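Long-range contacts in cell wall surface anchor family protein (Streptococcus agalactiae serogroup V, PDB 3TW0), which is the adhesive tip pilin of a group B streptococcal pilus and probably helps the bacterium attach to host surfaces through its magnesium-binding von Willebrand factor A domain: residues A[13-18]-A[56-61]; A[20-25]-A[141-146]; A[168-173]-A[320-325]. The protein carries 2 engineered substitutions. All coordinates share one frame; numbering follows the deposited sequence.

Contact 1 (A[13-18]-A[56-61]); sequences VVVLLD and VALVTY
Val-15 and Val-59 lie at the middle of a parallel ladder of five backbone hydrogen bonds between residues 13-18 and 56-61. The shortest runs from Val-59 N to Val-15 O at 2.7 Å. Ala-57 O accepts from Val-15 N, and Val-59 O from Leu-17 N. CA-H...O contacts fill in between, the closest from Thr-60 CA to Leu-17 O at 3.2 Å.

Apolar side chains pair along both faces. On the face of Val-14, Leu-16 and Val-59, the Leu-16 and Val-59 side chains lie alongside each other, with CD2 of Leu-16 3.6 Å from CB of Val-59. This face packs on helix 145-159. On the other face, CD1 of Leu-58 reaches CG1 of Val-15 at 3.9 Å, and Leu-17 lies beside Thr-60. Helix 33-48 covers Val-15 and Leu-17.

The aromatic contact is at the C-terminal end. Tyr-61 has CG between its backbone N and carbonyl carbon (chi1 74°), which swings the ring across to the neighbouring strand. Asp-18 CA sits over one ring face in a CH-pi contact, 4.0 Å from the Tyr-61 ring centroid. The Tyr-61 OH goes on to hydrogen bond with His-170 and Thr-145.

The Asp-18 carboxylate bonds to Thr-172 through OD2 and to Ser-20 through OD1. Apolar pairing thus gives way to polar groups at the C-terminal ends of the strands, and the second-shell bond to Ser-20 probably helps orient a magnesium ligand.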
ATOM      1  N   VAL A  13       6.392   6.423 -19.934  1.00 20.70           N
ATOM      2  CA  VAL A  13       6.364   6.718 -18.517  1.00 19.20           C
ATOM      3  C   VAL A  13       5.054   6.275 -17.860  1.00 18.60           C
ATOM      4  O   VAL A  13       3.955   6.638 -18.328  1.00 17.28           O
ATOM      5  CB  VAL A  13       6.475   8.211 -18.287  1.00 18.64           C
ATOM      6  CG1 VAL A  13       6.683   8.524 -16.781  1.00 20.10           C
ATOM      7  CG2 VAL A  13       7.589   8.800 -19.127  1.00 19.13           C
ATOM      8  N   VAL A  14       5.162   5.529 -16.760  1.00 17.79           N
ATOM      9  CA  VAL A  14       3.995   5.295 -15.917  1.00 17.32           C
ATOM     10  C   VAL A  14       4.093   6.184 -14.678  1.00 17.77           C
ATOM     11  O   VAL A  14       5.063   6.087 -13.905  1.00 16.90           O
ATOM     12  CB  VAL A  14       3.829   3.810 -15.530  1.00 18.00           C
ATOM     13  CG1 VAL A  14       2.550   3.605 -14.729  1.00 19.09           C
ATOM     14  CG2 VAL A  14       3.789   2.945 -16.746  1.00 16.97           C
ATOM     15  N   VAL A  15       3.085   7.045 -14.487  1.00 17.35           N
ATOM     16  CA  VAL A  15       2.961   7.783 -13.228  1.00 16.59           C
ATOM     17  C   VAL A  15       2.225   6.927 -12.157  1.00 17.08           C
ATOM     18  O   VAL A  15       1.133   6.360 -12.407  1.00 17.17           O
ATOM     19  CB  VAL A  15       2.307   9.194 -13.398  1.00 17.06           C
ATOM     20  CG1 VAL A  15       2.150   9.868 -12.041  1.00 14.25           C
ATOM     21  CG2 VAL A  15       3.164  10.093 -14.301  1.00 15.88           C
ATOM     22  N   LEU A  16       2.853   6.797 -10.991  1.00 16.47           N
ATOM     23  CA  LEU A  16       2.232   6.169  -9.852  1.00 16.64           C
ATOM     24  C   LEU A  16       1.832   7.264  -8.896  1.00 16.10           C
ATOM     25  O   LEU A  16       2.702   7.984  -8.393  1.00 16.36           O
ATOM     26  CB  LEU A  16       3.201   5.224  -9.130  1.00 17.25           C
ATOM     27  CG  LEU A  16       3.299   3.771  -9.544  1.00 20.13           C
ATOM     28  CD1 LEU A  16       4.121   2.978  -8.538  1.00 19.44           C
ATOM     29  CD2 LEU A  16       1.906   3.161  -9.714  1.00 21.25           C
ATOM     30  N   LEU A  17       0.530   7.416  -8.668  1.00 14.53           N
ATOM     31  CA  LEU A  17       0.015   8.456  -7.769  1.00 14.34           C
ATOM     32  C   LEU A  17      -0.670   7.860  -6.542  1.00 14.29           C
ATOM     33  O   LEU A  17      -1.678   7.190  -6.669  1.00 15.10           O
ATOM     34  CB  LEU A  17      -0.938   9.422  -8.525  1.00 13.78           C
ATOM     35  CG  LEU A  17      -1.647  10.541  -7.753  1.00 14.78           C
ATOM     36  CD1 LEU A  17      -0.662  11.453  -7.043  1.00 17.14           C
ATOM     37  CD2 LEU A  17      -2.624  11.339  -8.645  1.00 14.21           C
ATOM     38  N   ASP A  18      -0.100   8.130  -5.370  1.00 14.52           N
ATOM     39  CA  ASP A  18      -0.610   7.741  -4.054  1.00 14.46           C
ATOM     40  C   ASP A  18      -1.837   8.635  -3.739  1.00 15.05           C
ATOM     41  O   ASP A  18      -1.737   9.862  -3.705  1.00 14.25           O
ATOM     42  CB  ASP A  18       0.551   7.949  -3.053  1.00 13.63           C
ATOM     43  CG  ASP A  18       0.207   7.580  -1.600  1.00 16.50           C
ATOM     44  OD1 ASP A  18      -0.988   7.436  -1.241  1.00 13.70           O
ATOM     45  OD2 ASP A  18       1.157   7.479  -0.784  1.00 18.47           O
ATOM     46  N   VAL A  56       2.584   8.266 -21.996  1.00 21.25           N
ATOM     47  CA  VAL A  56       2.278   8.341 -20.570  1.00 19.61           C
ATOM     48  C   VAL A  56       1.120   7.423 -20.199  1.00 18.84           C
ATOM     49  O   VAL A  56       0.238   7.139 -21.019  1.00 18.51           O
ATOM     50  CB  VAL A  56       1.879   9.772 -20.133  1.00 19.78           C
ATOM     51  CG1 VAL A  56       3.088  10.693 -20.173  1.00 19.86           C
ATOM     52  CG2 VAL A  56       0.726  10.316 -21.002  1.00 17.97           C
ATOM     53  N   ALA A  57       1.150   6.962 -18.957  1.00 17.61           N
ATOM     54  CA  ALA A  57       0.019   6.295 -18.344  1.00 17.15           C
ATOM     55  C   ALA A  57      -0.025   6.696 -16.868  1.00 16.71           C
ATOM     56  O   ALA A  57       0.963   7.188 -16.319  1.00 17.28           O
ATOM     57  CB  ALA A  57       0.098   4.746 -18.534  1.00 16.59           C
ATOM     58  N   LEU A  58      -1.173   6.489 -16.231  1.00 16.11           N
ATOM     59  CA  LEU A  58      -1.355   6.919 -14.871  1.00 15.47           C
ATOM     60  C   LEU A  58      -2.032   5.843 -14.056  1.00 15.41           C
ATOM     61  O   LEU A  58      -3.142   5.363 -14.399  1.00 15.23           O
ATOM     62  CB  LEU A  58      -2.195   8.205 -14.824  1.00 15.13           C
ATOM     63  CG  LEU A  58      -2.765   8.680 -13.499  1.00 14.62           C
ATOM     64  CD1 LEU A  58      -1.685   9.156 -12.583  1.00 13.41           C
ATOM     65  CD2 LEU A  58      -3.839   9.803 -13.742  1.00 14.79           C
ATOM     66  N   VAL A  59      -1.368   5.501 -12.961  1.00 14.85           N
ATOM     67  CA  VAL A  59      -1.885   4.539 -12.005  1.00 14.41           C
ATOM     68  C   VAL A  59      -2.053   5.257 -10.664  1.00 15.59           C
ATOM     69  O   VAL A  59      -1.074   5.532  -9.942  1.00 14.52           O
ATOM     70  CB  VAL A  59      -0.953   3.320 -11.844  1.00 14.43           C
ATOM     71  CG1 VAL A  59      -1.536   2.317 -10.780  1.00 12.12           C
ATOM     72  CG2 VAL A  59      -0.725   2.614 -13.175  1.00 13.45           C
ATOM     73  N   THR A  60      -3.305   5.586 -10.343  1.00 15.87           N
ATOM     74  CA  THR A  60      -3.624   6.168  -9.048  1.00 16.12           C
ATOM     75  C   THR A  60      -4.086   5.053  -8.107  1.00 15.92           C
ATOM     76  O   THR A  60      -4.853   4.182  -8.499  1.00 16.99           O
ATOM     77  CB  THR A  60      -4.681   7.274  -9.163  1.00 16.17           C
ATOM     78  OG1 THR A  60      -4.219   8.306 -10.059  1.00 15.00           O
ATOM     79  CG2 THR A  60      -4.920   7.885  -7.808  1.00 17.71           C
ATOM     80  N   TYR A  61      -3.606   5.074  -6.871  1.00 15.36           N
ATOM     81  CA  TYR A  61      -3.816   3.943  -5.982  1.00 15.69           C
ATOM     82  C   TYR A  61      -4.007   4.348  -4.565  1.00 15.02           C
ATOM     83  O   TYR A  61      -3.593   5.428  -4.136  1.00 14.96           O
ATOM     84  CB  TYR A  61      -2.635   2.965  -6.025  1.00 15.32           C
ATOM     85  CG  TYR A  61      -1.368   3.434  -5.314  1.00 17.42           C
ATOM     86  CD1 TYR A  61      -1.123   3.066  -3.988  1.00 14.85           C
ATOM     87  CD2 TYR A  61      -0.370   4.177  -5.994  1.00 16.87           C
ATOM     88  CE1 TYR A  61       0.039   3.476  -3.334  1.00 16.06           C
ATOM     89  CE2 TYR A  61       0.822   4.558  -5.344  1.00 16.76           C
ATOM     90  CZ  TYR A  61       1.007   4.214  -4.004  1.00 17.14           C
ATOM     91  OH  TYR A  61       2.165   4.571  -3.297  1.00 16.66           O
TER

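Contact 2 (A[20-25]-A[141-146]); sequences SNSMNN and GATFTQ. With MG (magnesium ion), chain E; ACT (acetate ion), chain F.
Ser-20 and Thr-143 meet at a magnesium ion. Their hydroxyl oxygens, Ser-20 OG and Thr-143 OG1, lie 2.9 Å apart because both bind the metal, not because they bond to each other. Magnesium is 2.0 Å from Ser-20 OG, and Ser-22 OG and Thr-143 OG1 bind it at similar range. An acetate oxygen and two waters bring the ligands to six. Both serines hold OG between the backbone N and the carbonyl carbon (chi1 61° for Ser-20), and this turns the two hydroxyls onto the same ion.

Three hydrogen bonds add to the metal bonds. Asn-21 N donates to Gly-141 O at 2.9 Å, in the carbonyl plane and on a lone pair. Ser-22 N donates to the metal-bound acetate O at 3.1 Å. Thr-143 OG1 donates to the other acetate oxygen, OXT, at 2.6 Å. Thr-177 also bonds to the acetate. The acetate probably comes from the crystallisation liquor. Its place is consistent with that of a ligand carboxylate in related metal-ion-dependent adhesion sites.

Close packing joins the two loops near Gly-141. The Asn-21 amide lies against the glycine, with OD1 3.4 Å from Gly-141 CA, while its ND2 bonds to Tyr-138 O. Ser-20 CB touches the carbonyl oxygens of Gly-141 and Ala-142.

Ser-20 and Ser-22 belong to the DxSxS sequence of the adhesion site. Here Asp-18 bonds to Ser-20 and Asp-173 to Ser-22 without binding the metal, though both are also known as magnesium ligands of this protein. The first loop follows the end of strand 11-18, and Met-23 packs on helix 33-48. The second leads into helix 145-159. The metal thus lies between the C-terminal edge of the parallel sheet and the start of this helix.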
ATOM      1  N   SER A  20      -3.871   7.712  -1.077  1.00 16.31           N
ATOM      2  CA  SER A  20      -4.324   7.192   0.200  1.00 16.64           C
ATOM      3  C   SER A  20      -4.880   8.305   1.144  1.00 16.69           C
ATOM      4  O   SER A  20      -4.689   9.505   0.898  1.00 17.38           O
ATOM      5  CB  SER A  20      -3.239   6.360   0.863  1.00 15.62           C
ATOM      6  OG  SER A  20      -2.077   7.128   1.115  1.00 16.31           O
ATOM      7  N   ASN A  21      -5.577   7.898   2.197  1.00 17.29           N
ATOM      8  CA  ASN A  21      -6.137   8.850   3.177  1.00 18.66           C
ATOM      9  C   ASN A  21      -5.099   9.765   3.806  1.00 19.18           C
ATOM     10  O   ASN A  21      -5.387  10.946   4.078  1.00 18.65           O
ATOM     11  CB  ASN A  21      -6.894   8.113   4.273  1.00 18.39           C
ATOM     12  CG  ASN A  21      -8.083   7.367   3.740  1.00 18.89           C
ATOM     13  OD1 ASN A  21      -8.610   7.691   2.663  1.00 20.65           O
ATOM     14  ND2 ASN A  21      -8.506   6.335   4.468  1.00 17.25           N
ATOM     15  N   SER A  22      -3.882   9.234   4.014  1.00 19.51           N
ATOM     16  CA  SER A  22      -2.792  10.064   4.557  1.00 19.89           C
ATOM     17  C   SER A  22      -2.484  11.247   3.627  1.00 19.94           C
ATOM     18  O   SER A  22      -1.851  12.235   4.047  1.00 19.97           O
ATOM     19  CB  SER A  22      -1.528   9.226   4.820  1.00 20.71           C
ATOM     20  OG  SER A  22      -0.926   8.782   3.600  1.00 20.07           O
ATOM     21  N   MET A  23      -2.943  11.169   2.368  1.00 19.83           N
ATOM     22  CA  MET A  23      -2.660  12.244   1.422  1.00 19.46           C
ATOM     23  C   MET A  23      -3.727  13.350   1.479  1.00 20.15           C
ATOM     24  O   MET A  23      -3.562  14.379   0.833  1.00 19.63           O
ATOM     25  CB  MET A  23      -2.527  11.712  -0.023  1.00 19.38           C
ATOM     26  CG  MET A  23      -1.421  10.683  -0.222  1.00 17.65           C
ATOM     27  SD  MET A  23       0.240  11.386  -0.237  1.00 17.17           S
ATOM     28  CE  MET A  23       0.240  12.264  -1.774  1.00 16.13           C
ATOM     29  N   ASN A  24      -4.821  13.139   2.218  1.00 21.48           N
ATOM     30  CA  ASN A  24      -5.840  14.203   2.384  1.00 23.08           C
ATOM     31  C   ASN A  24      -5.173  15.550   2.701  1.00 23.70           C
ATOM     32  O   ASN A  24      -4.217  15.613   3.499  1.00 23.72           O
ATOM     33  CB  ASN A  24      -6.885  13.826   3.432  1.00 23.43           C
ATOM     34  CG  ASN A  24      -7.910  14.943   3.680  1.00 24.82           C
ATOM     35  OD1 ASN A  24      -7.663  15.867   4.455  1.00 27.09           O
ATOM     36  ND2 ASN A  24      -9.050  14.856   3.024  1.00 24.17           N
ATOM     37  N   ASN A  25      -5.658  16.615   2.063  1.00 24.39           N
ATOM     38  CA  ASN A  25      -4.999  17.938   2.138  1.00 25.11           C
ATOM     39  C   ASN A  25      -4.870  18.546   3.559  1.00 25.56           C
ATOM     40  O   ASN A  25      -3.937  19.299   3.834  1.00 24.11           O
ATOM     41  CB  ASN A  25      -5.641  18.941   1.151  1.00 24.65           C
ATOM     42  CG  ASN A  25      -5.353  18.598  -0.309  1.00 23.05           C
ATOM     43  OD1 ASN A  25      -4.222  18.295  -0.681  1.00 19.83           O
ATOM     44  ND2 ASN A  25      -6.399  18.651  -1.150  1.00 23.49           N
ATOM     45  N   GLY A 141      -8.785   3.544   1.566  1.00 17.67           N
ATOM     46  CA  GLY A 141      -7.744   4.584   1.611  1.00 17.61           C
ATOM     47  C   GLY A 141      -6.414   4.169   2.229  1.00 17.48           C
ATOM     48  O   GLY A 141      -5.635   5.016   2.605  1.00 18.33           O
ATOM     49  N   ALA A 142      -6.140   2.875   2.302  1.00 16.63           N
ATOM     50  CA  ALA A 142      -4.784   2.390   2.709  1.00 15.60           C
ATOM     51  C   ALA A 142      -3.698   2.702   1.651  1.00 15.37           C
ATOM     52  O   ALA A 142      -3.988   3.174   0.573  1.00 14.75           O
ATOM     53  CB  ALA A 142      -4.839   0.888   3.022  1.00 14.86           C
ATOM     54  N   THR A 143      -2.428   2.442   1.964  1.00 16.00           N
ATOM     55  CA  THR A 143      -1.337   2.739   1.013  1.00 14.54           C
ATOM     56  C   THR A 143      -0.738   1.411   0.518  1.00 13.76           C
ATOM     57  O   THR A 143       0.241   0.920   1.067  1.00 14.52           O
ATOM     58  CB  THR A 143      -0.303   3.669   1.655  1.00 14.68           C
ATOM     59  OG1 THR A 143      -0.986   4.736   2.331  1.00 15.25           O
ATOM     60  CG2 THR A 143       0.660   4.282   0.605  1.00 14.88           C
ATOM     61  N   PHE A 144      -1.373   0.794  -0.471  1.00 13.50           N
ATOM     62  CA  PHE A 144      -0.941  -0.510  -0.948  1.00 13.65           C
ATOM     63  C   PHE A 144       0.035  -0.257  -2.109  1.00 13.45           C
ATOM     64  O   PHE A 144      -0.251  -0.553  -3.262  1.00 14.16           O
ATOM     65  CB  PHE A 144      -2.144  -1.347  -1.426  1.00 13.71           C
ATOM     66  CG  PHE A 144      -1.867  -2.825  -1.512  1.00 13.53           C
ATOM     67  CD1 PHE A 144      -0.576  -3.327  -1.355  1.00 10.92           C
ATOM     68  CD2 PHE A 144      -2.895  -3.710  -1.799  1.00 11.88           C
ATOM     69  CE1 PHE A 144      -0.341  -4.709  -1.428  1.00 11.85           C
ATOM     70  CE2 PHE A 144      -2.668  -5.097  -1.873  1.00 12.91           C
ATOM     71  CZ  PHE A 144      -1.398  -5.596  -1.673  1.00 13.54           C
ATOM     72  N   THR A 145       1.151   0.369  -1.791  1.00 13.20           N
ATOM     73  CA  THR A 145       2.223   0.608  -2.749  1.00 13.49           C
ATOM     74  C   THR A 145       2.639  -0.607  -3.579  1.00 13.21           C
ATOM     75  O   THR A 145       2.831  -0.481  -4.786  1.00 15.18           O
ATOM     76  CB  THR A 145       3.433   1.253  -2.018  1.00 12.30           C
ATOM     77  OG1 THR A 145       3.004   2.508  -1.448  1.00 12.20           O
ATOM     78  CG2 THR A 145       4.588   1.552  -2.979  1.00 10.82           C
ATOM     79  N   GLN A 146       2.769  -1.777  -2.949  1.00 13.26           N
ATOM     80  CA  GLN A 146       3.237  -2.959  -3.673  1.00 12.44           C
ATOM     81  C   GLN A 146       2.336  -3.253  -4.877  1.00 13.29           C
ATOM     82  O   GLN A 146       2.801  -3.439  -5.996  1.00 12.25           O
ATOM     83  CB  GLN A 146       3.289  -4.182  -2.779  1.00 11.39           C
ATOM     84  CG  GLN A 146       3.801  -5.465  -3.493  1.00  9.68           C
ATOM     85  CD  GLN A 146       3.980  -6.603  -2.539  1.00 12.93           C
ATOM     86  OE1 GLN A 146       3.661  -6.482  -1.351  1.00 12.03           O
ATOM     87  NE2 GLN A 146       4.506  -7.729  -3.034  1.00 12.91           N
TER
HETATM   88 MG    MG E 701      -1.064   6.790   2.790  1.00 20.16          MG
HETATM   89  C   ACT F 702      -3.156   5.416   4.633  1.00 17.37           C
HETATM   90  O   ACT F 702      -2.730   6.400   4.005  1.00 16.64           O
HETATM   91  OXT ACT F 702      -2.497   4.367   4.456  1.00 15.99           O
HETATM   92  CH3 ACT F 702      -4.384   5.473   5.531  1.00 17.40           C
HETATM   93  O   HOH W   1       0.491   7.326   1.788  1.00 18.47           O
HETATM   94  O   HOH W   2       0.263   6.300   4.491  1.00 16.47           O

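Contact 3 (A[168-173]-A[320-325]); sequences IFHVTD and IFTVGI
Phe-169 carries CG anti to its own N (chi1 -170°), while Phe-321 has CG anti to the carbonyl carbon (chi1 -59°). The paired phenylalanines therefore diverge, and their side chains cross at about a right angle. CD1 of Phe-169 touches Phe-321 CB at 4.1 Å. The far end of the Phe-169 ring, CZ, rests against CG2 of Val-323 at 3.7 Å. Farther along this face, CG1 of Val-171 meets CD1 of Ile-325 at 3.8 Å. Helix 33-48 packs on Phe-169, Val-171 and Ile-325.

The other face changes from apolar to polar. Ile-168 and Ile-320 lie side by side. His-170 and Thr-322 point the same way and share a water, which lies in the plane of the imidazole at its edge. The water is 2.8 Å from His-170 ND1 and bonds equally closely to Thr-322 OG1. NE2 is taken by Tyr-61. Both ring nitrogens thus have partners, which probably fixes the ring's rotation. Thr-172 CG2 lies over one imidazole face, near its rim, and also touches CG2 of Thr-322.

Five backbone bonds join the parallel strands. The shortest, from Val-323 N to His-170 O, is 2.7 Å. The last runs from Ile-325 N to Thr-172 O at 3.0 Å.

Beyond it the chains leave the sheet, and the side chains of Thr-172 and Asp-173 stand next to the metal site. The arrangement is typical of the Rossmann-like von Willebrand factor A fold, where loops at the C-terminal ends of parallel strands build the metal-ion-dependent adhesion site.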
ATOM      1  N   ILE A 168       9.182   4.723 -14.295  1.00 16.95           N
ATOM      2  CA  ILE A 168       8.107   4.845 -13.303  1.00 16.80           C
ATOM      3  C   ILE A 168       8.390   6.088 -12.459  1.00 16.31           C
ATOM      4  O   ILE A 168       9.512   6.247 -11.932  1.00 15.94           O
ATOM      5  CB  ILE A 168       7.921   3.572 -12.430  1.00 16.50           C
ATOM      6  CG1 ILE A 168       7.475   2.396 -13.327  1.00 15.78           C
ATOM      7  CG2 ILE A 168       6.881   3.862 -11.320  1.00 16.73           C
ATOM      8  CD1 ILE A 168       7.626   1.034 -12.661  1.00 17.04           C
ATOM      9  N   PHE A 169       7.400   6.987 -12.409  1.00 15.26           N
ATOM     10  CA  PHE A 169       7.490   8.212 -11.630  1.00 15.71           C
ATOM     11  C   PHE A 169       6.426   8.171 -10.524  1.00 15.45           C
ATOM     12  O   PHE A 169       5.212   8.226 -10.791  1.00 14.61           O
ATOM     13  CB  PHE A 169       7.275   9.397 -12.564  1.00 16.03           C
ATOM     14  CG  PHE A 169       7.572  10.736 -11.956  1.00 19.01           C
ATOM     15  CD1 PHE A 169       8.806  11.337 -12.160  1.00 21.70           C
ATOM     16  CD2 PHE A 169       6.587  11.439 -11.237  1.00 22.84           C
ATOM     17  CE1 PHE A 169       9.082  12.591 -11.622  1.00 22.77           C
ATOM     18  CE2 PHE A 169       6.847  12.717 -10.701  1.00 22.47           C
ATOM     19  CZ  PHE A 169       8.101  13.283 -10.887  1.00 24.33           C
ATOM     20  N   HIS A 170       6.882   8.069  -9.288  1.00 14.98           N
ATOM     21  CA  HIS A 170       6.007   7.661  -8.174  1.00 15.49           C
ATOM     22  C   HIS A 170       5.936   8.789  -7.188  1.00 15.58           C
ATOM     23  O   HIS A 170       6.968   9.218  -6.639  1.00 15.79           O
ATOM     24  CB  HIS A 170       6.570   6.392  -7.548  1.00 15.51           C
ATOM     25  CG  HIS A 170       5.815   5.892  -6.351  1.00 16.76           C
ATOM     26  ND1 HIS A 170       6.394   5.065  -5.410  1.00 15.85           N
ATOM     27  CD2 HIS A 170       4.539   6.090  -5.941  1.00 16.01           C
ATOM     28  CE1 HIS A 170       5.501   4.768  -4.482  1.00 18.11           C
ATOM     29  NE2 HIS A 170       4.368   5.370  -4.785  1.00 17.27           N
ATOM     30  N   VAL A 171       4.724   9.286  -6.983  1.00 15.05           N
ATOM     31  CA  VAL A 171       4.477  10.431  -6.113  1.00 16.35           C
ATOM     32  C   VAL A 171       3.647  10.014  -4.901  1.00 16.82           C
ATOM     33  O   VAL A 171       2.491   9.537  -5.040  1.00 16.52           O
ATOM     34  CB  VAL A 171       3.723  11.558  -6.858  1.00 15.75           C
ATOM     35  CG1 VAL A 171       3.686  12.796  -5.993  1.00 16.43           C
ATOM     36  CG2 VAL A 171       4.399  11.831  -8.213  1.00 15.48           C
ATOM     37  N   THR A 172       4.210  10.223  -3.716  1.00 16.74           N
ATOM     38  CA  THR A 172       3.667   9.588  -2.509  1.00 17.15           C
ATOM     39  C   THR A 172       4.226  10.277  -1.279  1.00 18.30           C
ATOM     40  O   THR A 172       5.201  11.028  -1.375  1.00 19.83           O
ATOM     41  CB  THR A 172       4.037   8.069  -2.509  1.00 17.12           C
ATOM     42  OG1 THR A 172       3.624   7.436  -1.292  1.00 16.28           O
ATOM     43  CG2 THR A 172       5.557   7.858  -2.693  1.00 16.39           C
ATOM     44  N   ASP A 173       3.616  10.050  -0.124  1.00 19.30           N
ATOM     45  CA  ASP A 173       4.218  10.515   1.129  1.00 20.45           C
ATOM     46  C   ASP A 173       5.136   9.447   1.759  1.00 20.01           C
ATOM     47  O   ASP A 173       5.731   9.663   2.815  1.00 20.22           O
ATOM     48  CB  ASP A 173       3.144  11.030   2.116  1.00 20.92           C
ATOM     49  CG  ASP A 173       2.187   9.934   2.563  1.00 21.12           C
ATOM     50  OD1 ASP A 173       2.556   8.751   2.473  1.00 23.99           O
ATOM     51  OD2 ASP A 173       1.085  10.249   3.030  1.00 18.27           O
ATOM     52  N   ILE A 320      13.305   4.281 -11.964  1.00 21.09           N
ATOM     53  CA  ILE A 320      12.214   4.576 -11.052  1.00 19.77           C
ATOM     54  C   ILE A 320      12.582   5.788 -10.219  1.00 19.77           C
ATOM     55  O   ILE A 320      13.581   5.769  -9.473  1.00 19.43           O
ATOM     56  CB  ILE A 320      11.792   3.368 -10.169  1.00 19.95           C
ATOM     57  CG1 ILE A 320      11.503   2.106 -11.028  1.00 17.49           C
ATOM     58  CG2 ILE A 320      10.553   3.750  -9.330  1.00 19.34           C
ATOM     59  CD1 ILE A 320      12.664   1.108 -11.117  1.00 19.10           C
ATOM     60  N   PHE A 321      11.786   6.849 -10.383  1.00 18.49           N
ATOM     61  CA  PHE A 321      11.967   8.074  -9.630  1.00 19.41           C
ATOM     62  C   PHE A 321      10.831   8.228  -8.626  1.00 18.88           C
ATOM     63  O   PHE A 321       9.660   8.075  -8.994  1.00 18.60           O
ATOM     64  CB  PHE A 321      11.988   9.310 -10.556  1.00 19.21           C
ATOM     65  CG  PHE A 321      13.065   9.288 -11.611  1.00 21.97           C
ATOM     66  CD1 PHE A 321      14.051   8.308 -11.633  1.00 24.74           C
ATOM     67  CD2 PHE A 321      13.098  10.274 -12.592  1.00 25.17           C
ATOM     68  CE1 PHE A 321      15.060   8.304 -12.623  1.00 28.17           C
ATOM     69  CE2 PHE A 321      14.100  10.279 -13.574  1.00 27.48           C
ATOM     70  CZ  PHE A 321      15.088   9.289 -13.582  1.00 26.42           C
ATOM     71  N   THR A 322      11.177   8.551  -7.378  1.00 17.16           N
ATOM     72  CA  THR A 322      10.191   8.754  -6.335  1.00 16.92           C
ATOM     73  C   THR A 322      10.194  10.208  -5.812  1.00 18.10           C
ATOM     74  O   THR A 322      11.246  10.752  -5.438  1.00 19.15           O
ATOM     75  CB  THR A 322      10.392   7.768  -5.177  1.00 15.47           C
ATOM     76  OG1 THR A 322      10.616   6.470  -5.701  1.00 13.85           O
ATOM     77  CG2 THR A 322       9.149   7.678  -4.294  1.00 15.62           C
ATOM     78  N   VAL A 323       9.019  10.813  -5.764  1.00 18.39           N
ATOM     79  CA  VAL A 323       8.864  12.185  -5.287  1.00 19.69           C
ATOM     80  C   VAL A 323       8.065  12.221  -3.995  1.00 19.83           C
ATOM     81  O   VAL A 323       6.894  11.830  -3.961  1.00 19.74           O
ATOM     82  CB  VAL A 323       8.292  13.106  -6.375  1.00 19.69           C
ATOM     83  CG1 VAL A 323       7.743  14.426  -5.789  1.00 20.89           C
ATOM     84  CG2 VAL A 323       9.386  13.397  -7.381  1.00 20.87           C
ATOM     85  N   GLY A 324       8.731  12.667  -2.935  1.00 19.64           N
ATOM     86  CA  GLY A 324       8.149  12.726  -1.598  1.00 21.19           C
ATOM     87  C   GLY A 324       7.333  13.965  -1.312  1.00 21.80           C
ATOM     88  O   GLY A 324       7.776  15.090  -1.508  1.00 21.58           O
ATOM     89  N   ILE A 325       6.127  13.777  -0.827  1.00 22.74           N
ATOM     90  CA  ILE A 325       5.288  14.934  -0.553  1.00 23.95           C
ATOM     91  C   ILE A 325       4.926  15.044   0.922  1.00 23.79           C
ATOM     92  O   ILE A 325       4.315  14.138   1.479  1.00 24.26           O
ATOM     93  CB  ILE A 325       4.016  14.922  -1.427  1.00 25.07           C
ATOM     94  CG1 ILE A 325       4.407  14.932  -2.914  1.00 25.53           C
ATOM     95  CG2 ILE A 325       3.087  16.108  -1.053  1.00 26.19           C
ATOM     96  CD1 ILE A 325       3.628  15.866  -3.729  1.00 25.97           C
TER
HETATM   97  O   HOH W   3       8.931   4.312  -6.289  1.00 16.48           O

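Overall arrangement
Contacts 1 and 3 share one parallel sheet, with strands ordered 55-61, 11-18, 165-172, 319-324 and 352-354. Their centres are 10 Å apart, and strands 11-18 and 165-172 are direct neighbours. Contact 2 lies beyond the C-terminal ends of these strands, 14 Å from contact 1 and 13 Å from contact 3, centre to centre. Along the chain, the segments of contacts 1 and 2 alternate, and both contacts close before contact 3 opens. Helix 145-159 runs from contact 2 back along the sheet toward strand 165-172. The sheet thus supplies the frame, and its loops bring distant residues to the magnesium site of this tip pilin.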